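Local coordinates for 3-oxo-tetronate kinase (Haemophilus influenzae, PDB 1YZY), which catalyses the ATP-dependent phosphorylation of 3-oxo-tetronate to 3-oxo-tetronate 4-phosphate, at residues Y291-V294 / I295-D299; D7-T10 / G11-I15; A198-N201 / S202-E205. One frame throughout, in Å; residues are numbered along the deposited sequence.

In the fold
The three contacts are local, each within one continuous piece of chain, and none touches another. Contacts 2 and 3 belong to the sugar-binding N-terminal domain and both start helices: residues 7-15 open helix 9-20, residues 198-205 open helix 202-210. Their centres are about 21 Å apart. Contact 1 closes helix 286-295 in the nucleotide-binding C-terminal domain. Its centre lies about 35 Å from that of contact 2 and about 51 Å from that of contact 3, with contacts 1 and 3 on opposite sides of the chain's centre. Contact 2 is the central one. The side chain of Phe-9 is about 9 Å from Gly-355, which probably binds ATP. Contacts 1 and 3 lie away from the probable ATP site.

Contact 1 of 3, residues Y291-V294 / I295-D299; sequences YQWV and IANLD
The C-terminal end of helix 286-295 runs into a type I beta turn from Ile-295 to Leu-298. Ile-295 N bonds almost straight to Tyr-291 O at 3.2 Å, with an N-H...O angle of 178°. Ala-296 N makes a more bent bond to Gln-292 O and only a weak one to Trp-293 O. Asn-297 N bonds to Val-294 O at 3.0 Å, from above the carbonyl plane. The side chain of Asn-297 folds back over the helix end. Its ND2 donates to Trp-293 O at 3.0 Å and sits 3.3 Å above the plane of the Trp-293 indole, toward the rim. The amide and ring planes are 54° apart. On another side of the helix, Ile-295 lies against Tyr-291. Its CG2 is over one ring face, and its CD1 is 3.9 Å from Tyr-291 CE2. CG1 of Ile-295 sits between backbone N and carbonyl carbon (chi1 65°), which brings it to 3.2 Å from Gln-292 O. Tyr-291 and Val-294 pack on Leu-342 of helix 324-345, while Ile-295 and Leu-298 reach Tyr-345. The Trp-293 ring meets Phe-273 of strand 272-274 edge-to-face.

Contact 2 of 3, residues D7-T10 / G11-I15; sequences DDFT and GASDI
Asp-8 caps the first turn of helix 9-20 by taking the backbone N-H of Gly-11. Asp-8 OD1 is 2.9 Å from Gly-11 N, which comes from above the carboxylate plane, 41° out of it. The N-H...O angle is a bent 132°. CG of Asp-8 lies between its own backbone N and carbonyl carbon (chi1 85°), and this turns the carboxylate back over the helix start. Asp-8 OD1 is also 3.1 Å from Gly-11 CA, a close approach to a residue with no side chain. The backbone carbonyl of Asp-8 accepts from Ala-12 N at 3.1 Å, so the N-cap residue holds the first turn at two points. The next helical bonds run from Ser-13 N to Phe-9 O and from Asp-14 N to Thr-10 O, both 2.9 Å. Ser-13 OG stands 3.7 Å above one face of the Phe-9 ring, toward its rim, and has a weak hydrogen bond with Gln-28.

Around this shell, Arg-51 forms salt bridges with Asp-8 OD2 and with Asp-7. Asp-14 is hydrogen-bonded to Ser-221. Ala-12 packs on strands 3-6, 26-30 and 43-47, and the Phe-9 ring rests on the latter two.

The carboxylate of Asp-8 therefore has two kinds of donor: the backbone N-H of Gly-11 for OD1 and the Arg-51 guanidinium for OD2. It is held at both oxygens, and Arg-51 probably helps to set its rotation.

Contact 3 of 3, residues A198-N201 / S202-E205; sequences AVDN and SQLE
In Asp-200, CG is anti to the backbone N (chi1 179°), and in Ser-202, OG stands between backbone N and carbonyl carbon (chi1 67°). These two settings bring the carboxylate and hydroxyl together. Ser-202 OG donates to Asp-200 OD1 at 2.8 Å and meets it nearly along its C-O axis. Ser-202 N reaches the same oxygen at 3.0 Å from above the carboxylate plane, 50° out of it. One residue thus grips OD1 with two bonds. Because Asp-200 OD1 accepts from the N of the residue two further on, this is an Asx turn, and it caps the start of helix 202-210. The backbone follows: Gln-203 N bonds to Asp-200 O at 3.1 Å, and Leu-204 N to Asn-201 O, also at 3.1 Å. Glu-205 N adds a weak bond to Asn-201 O. The Gln-203 chain bends at chi2, and its CB is 3.7 Å from Ala-198 CB. Leu-204 CD2 is 4.3 Å from that same Ala-198 CB. Leu-204 also packs on Pro-116 and on Tyr-226 of helix 221-232. The amide of Asn-201 is fixed from both ends, ND2 by Tyr-226 OH and OD1 by Val-117 N.

Contact 1 of 3, residues Y291-V294 / I295-D299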
ATOM      1  N   TYR A 291     -28.703 -11.554   5.207  1.00 23.27           N
ATOM      2  CA  TYR A 291     -28.730 -10.391   6.093  1.00 20.94           C
ATOM      3  C   TYR A 291     -29.327 -10.748   7.448  1.00 21.64           C
ATOM      4  O   TYR A 291     -28.773 -10.399   8.496  1.00 18.32           O
ATOM      5  CB  TYR A 291     -29.545  -9.258   5.456  1.00 20.12           C
ATOM      6  CG  TYR A 291     -29.883  -8.121   6.398  1.00 26.45           C
ATOM      7  CD1 TYR A 291     -28.936  -7.146   6.719  1.00 23.05           C
ATOM      8  CD2 TYR A 291     -31.155  -8.006   6.955  1.00 24.08           C
ATOM      9  CE1 TYR A 291     -29.253  -6.088   7.566  1.00 19.43           C
ATOM     10  CE2 TYR A 291     -31.479  -6.951   7.806  1.00 22.64           C
ATOM     11  CZ  TYR A 291     -30.527  -5.996   8.102  1.00 25.76           C
ATOM     12  OH  TYR A 291     -30.855  -4.932   8.908  1.00 29.14           O
ATOM     13  N   GLN A 292     -30.486 -11.402   7.409  1.00 19.46           N
ATOM     14  CA  GLN A 292     -31.183 -11.805   8.619  1.00 19.96           C
ATOM     15  C   GLN A 292     -30.327 -12.769   9.420  1.00 18.49           C
ATOM     16  O   GLN A 292     -30.216 -12.626  10.636  1.00 21.34           O
ATOM     17  CB  GLN A 292     -32.545 -12.435   8.286  1.00 23.47           C
ATOM     18  CG  GLN A 292     -33.534 -11.482   7.600  1.00 18.04           C
ATOM     19  CD  GLN A 292     -33.914 -10.262   8.445  1.00 25.29           C
ATOM     20  OE1 GLN A 292     -33.927 -10.314   9.678  1.00 27.74           O
ATOM     21  NE2 GLN A 292     -34.253  -9.163   7.773  1.00 21.87           N
ATOM     22  N   TRP A 293     -29.719 -13.737   8.734  1.00 16.25           N
ATOM     23  CA  TRP A 293     -28.852 -14.720   9.381  1.00 17.68           C
ATOM     24  C   TRP A 293     -27.664 -14.038  10.093  1.00 19.05           C
ATOM     25  O   TRP A 293     -27.366 -14.343  11.246  1.00 19.85           O
ATOM     26  CB  TRP A 293     -28.360 -15.747   8.355  1.00 14.61           C
ATOM     27  CG  TRP A 293     -27.436 -16.808   8.919  1.00 21.78           C
ATOM     28  CD1 TRP A 293     -27.787 -18.046   9.369  1.00 16.93           C
ATOM     29  CD2 TRP A 293     -26.014 -16.713   9.093  1.00 21.87           C
ATOM     30  NE1 TRP A 293     -26.681 -18.727   9.817  1.00 11.96           N
ATOM     31  CE2 TRP A 293     -25.579 -17.930   9.660  1.00 21.78           C
ATOM     32  CE3 TRP A 293     -25.065 -15.714   8.822  1.00 25.40           C
ATOM     33  CZ2 TRP A 293     -24.236 -18.177   9.968  1.00 21.17           C
ATOM     34  CZ3 TRP A 293     -23.727 -15.962   9.128  1.00 25.38           C
ATOM     35  CH2 TRP A 293     -23.329 -17.185   9.696  1.00 22.12           C
ATOM     36  N   VAL A 294     -26.985 -13.125   9.409  1.00 21.16           N
ATOM     37  CA  VAL A 294     -25.847 -12.417  10.004  1.00 22.16           C
ATOM     38  C   VAL A 294     -26.212 -11.693  11.300  1.00 24.52           C
ATOM     39  O   VAL A 294     -25.572 -11.897  12.327  1.00 19.06           O
ATOM     40  CB  VAL A 294     -25.234 -11.371   9.022  1.00 22.68           C
ATOM     41  CG1 VAL A 294     -24.210 -10.499   9.743  1.00 16.05           C
ATOM     42  CG2 VAL A 294     -24.586 -12.071   7.845  1.00 16.95           C
ATOM     43  N   ILE A 295     -27.206 -10.811  11.229  1.00 29.54           N
ATOM     44  CA  ILE A 295     -27.631 -10.035  12.389  1.00 32.64           C
ATOM     45  C   ILE A 295     -28.162 -10.881  13.549  1.00 31.88           C
ATOM     46  O   ILE A 295     -28.110 -10.454  14.703  1.00 32.35           O
ATOM     47  CB  ILE A 295     -28.662  -8.948  12.000  1.00 36.62           C
ATOM     48  CG1 ILE A 295     -29.963  -9.583  11.502  1.00 42.58           C
ATOM     49  CG2 ILE A 295     -28.094  -8.059  10.899  1.00 36.81           C
ATOM     50  CD1 ILE A 295     -31.090  -8.583  11.283  1.00 40.21           C
ATOM     51  N   ALA A 296     -28.668 -12.071  13.243  1.00 27.99           N
ATOM     52  CA  ALA A 296     -29.194 -12.969  14.266  1.00 29.03           C
ATOM     53  C   ALA A 296     -28.083 -13.788  14.906  1.00 29.36           C
ATOM     54  O   ALA A 296     -28.318 -14.552  15.852  1.00 35.02           O
ATOM     55  CB  ALA A 296     -30.240 -13.888  13.670  1.00 26.59           C
ATOM     56  N   ASN A 297     -26.874 -13.626  14.385  1.00 28.81           N
ATOM     57  CA  ASN A 297     -25.710 -14.333  14.899  1.00 30.02           C
ATOM     58  C   ASN A 297     -24.597 -13.346  15.218  1.00 31.29           C
ATOM     59  O   ASN A 297     -23.420 -13.709  15.219  1.00 32.62           O
ATOM     60  CB  ASN A 297     -25.220 -15.370  13.889  1.00 27.94           C
ATOM     61  CG  ASN A 297     -26.088 -16.611  13.856  1.00 26.40           C
ATOM     62  OD1 ASN A 297     -26.192 -17.334  14.848  1.00 29.90           O
ATOM     63  ND2 ASN A 297     -26.687 -16.887  12.704  1.00 21.21           N
ATOM     64  N   LEU A 298     -24.972 -12.097  15.484  1.00 34.57           N
ATOM     65  CA  LEU A 298     -24.009 -11.050  15.812  1.00 36.57           C
ATOM     66  C   LEU A 298     -23.626 -11.033  17.287  1.00 38.05           C
ATOM     67  O   LEU A 298     -22.858 -10.176  17.727  1.00 41.50           O
ATOM     68  CB  LEU A 298     -24.554  -9.672  15.432  1.00 33.85           C
ATOM     69  CG  LEU A 298     -24.450  -9.227  13.978  1.00 37.21           C
ATOM     70  CD1 LEU A 298     -24.991  -7.817  13.861  1.00 33.12           C
ATOM     71  CD2 LEU A 298     -23.002  -9.278  13.505  1.00 38.44           C
ATOM     72  N   ASP A 299     -24.170 -11.967  18.056  1.00 43.74           N
ATOM     73  CA  ASP A 299     -23.880 -12.013  19.480  1.00 47.39           C
ATOM     74  C   ASP A 299     -22.982 -13.153  19.943  1.00 45.21           C
ATOM     75  O   ASP A 299     -22.766 -13.314  21.142  1.00 46.73           O
ATOM     76  CB  ASP A 299     -25.181 -11.980  20.287  1.00 53.68           C
ATOM     77  CG  ASP A 299     -25.907 -10.652  20.159  1.00 61.43           C
ATOM     78  OD1 ASP A 299     -25.666  -9.757  21.000  1.00 68.40           O
ATOM     79  OD2 ASP A 299     -26.700 -10.496  19.205  1.00 70.93           O
TER

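Contact 2 of 3, residues D7-T10 / G11-I15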
ATOM      1  N   ASP A   7       3.052   5.966  -6.797  1.00 18.88           N
ATOM      2  CA  ASP A   7       2.737   5.626  -8.183  1.00 21.13           C
ATOM      3  C   ASP A   7       1.984   4.310  -8.424  1.00 20.09           C
ATOM      4  O   ASP A   7       1.882   3.834  -9.562  1.00 16.62           O
ATOM      5  CB  ASP A   7       4.011   5.699  -9.052  1.00 20.47           C
ATOM      6  CG  ASP A   7       4.924   4.482  -8.901  1.00 17.64           C
ATOM      7  OD1 ASP A   7       4.965   3.846  -7.822  1.00 23.65           O
ATOM      8  OD2 ASP A   7       5.609   4.159  -9.891  1.00 21.03           O
ATOM      9  N   ASP A   8       1.556   3.668  -7.344  1.00 23.76           N
ATOM     10  CA  ASP A   8       0.768   2.440  -7.450  1.00 25.75           C
ATOM     11  C   ASP A   8       0.124   2.107  -6.103  1.00 24.59           C
ATOM     12  O   ASP A   8       0.523   2.648  -5.067  1.00 20.88           O
ATOM     13  CB  ASP A   8       1.584   1.265  -8.026  1.00 24.34           C
ATOM     14  CG  ASP A   8       2.383   0.517  -6.977  1.00 19.98           C
ATOM     15  OD1 ASP A   8       2.828   1.152  -5.997  1.00 20.36           O
ATOM     16  OD2 ASP A   8       2.573  -0.708  -7.150  1.00 21.21           O
ATOM     17  N   PHE A   9      -0.863   1.216  -6.127  1.00 21.96           N
ATOM     18  CA  PHE A   9      -1.580   0.840  -4.919  1.00 21.26           C
ATOM     19  C   PHE A   9      -0.770   0.025  -3.911  1.00 17.60           C
ATOM     20  O   PHE A   9      -0.744   0.353  -2.730  1.00 16.32           O
ATOM     21  CB  PHE A   9      -2.879   0.105  -5.272  1.00 24.10           C
ATOM     22  CG  PHE A   9      -3.759  -0.142  -4.093  1.00 30.45           C
ATOM     23  CD1 PHE A   9      -4.407   0.919  -3.466  1.00 29.47           C
ATOM     24  CD2 PHE A   9      -3.888  -1.419  -3.563  1.00 30.94           C
ATOM     25  CE1 PHE A   9      -5.162   0.714  -2.325  1.00 31.65           C
ATOM     26  CE2 PHE A   9      -4.642  -1.633  -2.421  1.00 33.90           C
ATOM     27  CZ  PHE A   9      -5.279  -0.564  -1.800  1.00 29.21           C
ATOM     28  N   THR A  10      -0.167  -1.068  -4.372  1.00 19.36           N
ATOM     29  CA  THR A  10       0.638  -1.931  -3.513  1.00 21.96           C
ATOM     30  C   THR A  10       1.743  -1.127  -2.797  1.00 21.15           C
ATOM     31  O   THR A  10       2.015  -1.331  -1.602  1.00 17.65           O
ATOM     32  CB  THR A  10       1.286  -3.060  -4.332  1.00 26.91           C
ATOM     33  OG1 THR A  10       0.332  -3.598  -5.256  1.00 29.59           O
ATOM     34  CG2 THR A  10       1.746  -4.175  -3.417  1.00 25.64           C
ATOM     35  N   GLY A  11       2.403  -0.251  -3.552  1.00 17.10           N
ATOM     36  CA  GLY A  11       3.449   0.579  -2.992  1.00 14.22           C
ATOM     37  C   GLY A  11       2.897   1.568  -1.987  1.00 16.02           C
ATOM     38  O   GLY A  11       3.539   1.836  -0.969  1.00 16.80           O
ATOM     39  N   ALA A  12       1.736   2.155  -2.283  1.00 13.81           N
ATOM     40  CA  ALA A  12       1.124   3.111  -1.361  1.00 15.68           C
ATOM     41  C   ALA A  12       0.781   2.426  -0.039  1.00 14.69           C
ATOM     42  O   ALA A  12       1.018   2.985   1.028  1.00 20.35           O
ATOM     43  CB  ALA A  12      -0.116   3.745  -1.975  1.00  8.35           C
ATOM     44  N   SER A  13       0.226   1.222  -0.118  1.00 14.76           N
ATOM     45  CA  SER A  13      -0.132   0.461   1.069  1.00 18.79           C
ATOM     46  C   SER A  13       1.135   0.099   1.833  1.00 16.87           C
ATOM     47  O   SER A  13       1.186   0.174   3.062  1.00 18.91           O
ATOM     48  CB  SER A  13      -0.845  -0.832   0.675  1.00 14.44           C
ATOM     49  OG  SER A  13      -2.146  -0.591   0.180  1.00 31.18           O
ATOM     50  N   ASP A  14       2.149  -0.327   1.089  1.00 16.92           N
ATOM     51  CA  ASP A  14       3.428  -0.728   1.661  1.00 18.94           C
ATOM     52  C   ASP A  14       4.104   0.365   2.483  1.00 16.67           C
ATOM     53  O   ASP A  14       4.406   0.159   3.664  1.00 19.16           O
ATOM     54  CB  ASP A  14       4.371  -1.190   0.571  1.00 25.82           C
ATOM     55  CG  ASP A  14       5.573  -1.933   1.105  1.00 35.95           C
ATOM     56  OD1 ASP A  14       5.411  -3.082   1.561  1.00 39.59           O
ATOM     57  OD2 ASP A  14       6.688  -1.375   1.057  1.00 41.08           O
ATOM     58  N   ILE A  15       4.336   1.524   1.868  1.00 13.35           N
ATOM     59  CA  ILE A  15       4.989   2.619   2.567  1.00  9.31           C
ATOM     60  C   ILE A  15       4.142   3.121   3.718  1.00 13.59           C
ATOM     61  O   ILE A  15       4.680   3.490   4.764  1.00 17.95           O
ATOM     62  CB  ILE A  15       5.397   3.786   1.616  1.00 14.53           C
ATOM     63  CG1 ILE A  15       6.388   4.723   2.318  1.00  9.85           C
ATOM     64  CG2 ILE A  15       4.171   4.591   1.160  1.00 11.74           C
ATOM     65  CD1 ILE A  15       6.958   5.810   1.416  1.00 13.98           C
TER

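Contact 3 of 3, residues A198-N201 / S202-E205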
ATOM      1  N   ALA A 198      23.505   2.116  -0.357  1.00 17.00           N
ATOM      2  CA  ALA A 198      22.990   1.500   0.860  1.00 15.88           C
ATOM      3  C   ALA A 198      23.032  -0.004   0.710  1.00 19.32           C
ATOM      4  O   ALA A 198      22.196  -0.590   0.028  1.00 23.59           O
ATOM      5  CB  ALA A 198      21.564   1.960   1.145  1.00 10.19           C
ATOM      6  N   VAL A 199      24.067  -0.625   1.263  1.00 21.52           N
ATOM      7  CA  VAL A 199      24.192  -2.081   1.213  1.00 18.00           C
ATOM      8  C   VAL A 199      23.772  -2.652   2.566  1.00 20.66           C
ATOM      9  O   VAL A 199      23.643  -3.868   2.733  1.00 21.56           O
ATOM     10  CB  VAL A 199      25.635  -2.523   0.891  1.00 20.76           C
ATOM     11  CG1 VAL A 199      25.943  -2.262  -0.564  1.00 16.59           C
ATOM     12  CG2 VAL A 199      26.629  -1.793   1.792  1.00 20.16           C
ATOM     13  N   ASP A 200      23.514  -1.742   3.502  1.00 19.80           N
ATOM     14  CA  ASP A 200      23.111  -2.054   4.858  1.00 14.42           C
ATOM     15  C   ASP A 200      22.075  -1.008   5.289  1.00 18.62           C
ATOM     16  O   ASP A 200      22.153   0.150   4.889  1.00 20.41           O
ATOM     17  CB  ASP A 200      24.338  -1.989   5.765  1.00 21.85           C
ATOM     18  CG  ASP A 200      24.010  -2.263   7.197  1.00 20.42           C
ATOM     19  OD1 ASP A 200      23.887  -1.292   7.970  1.00 33.86           O
ATOM     20  OD2 ASP A 200      23.865  -3.451   7.548  1.00 35.28           O
ATOM     21  N   ASN A 201      21.117  -1.415   6.119  1.00 12.85           N
ATOM     22  CA  ASN A 201      20.055  -0.516   6.575  1.00 18.04           C
ATOM     23  C   ASN A 201      20.463   0.747   7.307  1.00 16.71           C
ATOM     24  O   ASN A 201      19.717   1.730   7.296  1.00 17.32           O
ATOM     25  CB  ASN A 201      19.044  -1.299   7.423  1.00 20.67           C
ATOM     26  CG  ASN A 201      17.830  -1.842   6.678  1.00 25.58           C
ATOM     27  OD1 ASN A 201      17.969  -2.607   5.730  1.00 18.74           O
ATOM     28  ND2 ASN A 201      16.637  -1.438   7.098  1.00 22.63           N
ATOM     29  N   SER A 202      21.606   0.731   7.983  1.00 13.89           N
ATOM     30  CA  SER A 202      22.032   1.935   8.688  1.00 14.04           C
ATOM     31  C   SER A 202      22.295   3.088   7.720  1.00 16.08           C
ATOM     32  O   SER A 202      22.255   4.258   8.119  1.00 17.30           O
ATOM     33  CB  SER A 202      23.258   1.676   9.568  1.00 19.71           C
ATOM     34  OG  SER A 202      24.418   1.374   8.809  1.00 20.85           O
ATOM     35  N   GLN A 203      22.557   2.763   6.452  1.00 15.68           N
ATOM     36  CA  GLN A 203      22.794   3.793   5.442  1.00 17.13           C
ATOM     37  C   GLN A 203      21.525   4.617   5.174  1.00 17.65           C
ATOM     38  O   GLN A 203      21.613   5.771   4.756  1.00 14.30           O
ATOM     39  CB  GLN A 203      23.292   3.181   4.130  1.00 15.23           C
ATOM     40  CG  GLN A 203      24.798   3.020   4.023  1.00 13.84           C
ATOM     41  CD  GLN A 203      25.278   1.661   4.483  1.00 18.24           C
ATOM     42  OE1 GLN A 203      25.753   1.505   5.607  1.00 19.52           O
ATOM     43  NE2 GLN A 203      25.206   0.676   3.598  1.00 10.70           N
ATOM     44  N   LEU A 204      20.354   4.001   5.351  1.00 14.73           N
ATOM     45  CA  LEU A 204      19.067   4.685   5.144  1.00 16.32           C
ATOM     46  C   LEU A 204      18.771   5.562   6.343  1.00 13.49           C
ATOM     47  O   LEU A 204      18.108   6.602   6.232  1.00 11.88           O
ATOM     48  CB  LEU A 204      17.932   3.673   4.923  1.00 13.24           C
ATOM     49  CG  LEU A 204      18.049   2.843   3.645  1.00 13.98           C
ATOM     50  CD1 LEU A 204      17.058   1.705   3.677  1.00 13.16           C
ATOM     51  CD2 LEU A 204      17.853   3.739   2.406  1.00 15.15           C
ATOM     52  N   GLU A 205      19.272   5.120   7.491  1.00 13.68           N
ATOM     53  CA  GLU A 205      19.128   5.834   8.750  1.00 18.46           C
ATOM     54  C   GLU A 205      19.947   7.138   8.680  1.00 16.87           C
ATOM     55  O   GLU A 205      19.537   8.181   9.203  1.00 19.57           O
ATOM     56  CB  GLU A 205      19.624   4.921   9.871  1.00 24.30           C
ATOM     57  CG  GLU A 205      19.373   5.395  11.291  1.00 34.55           C
ATOM     58  CD  GLU A 205      19.633   4.296  12.317  1.00 41.88           C
ATOM     59  OE1 GLU A 205      19.238   4.471  13.489  1.00 48.12           O
ATOM     60  OE2 GLU A 205      20.219   3.249  11.953  1.00 43.43           O
TER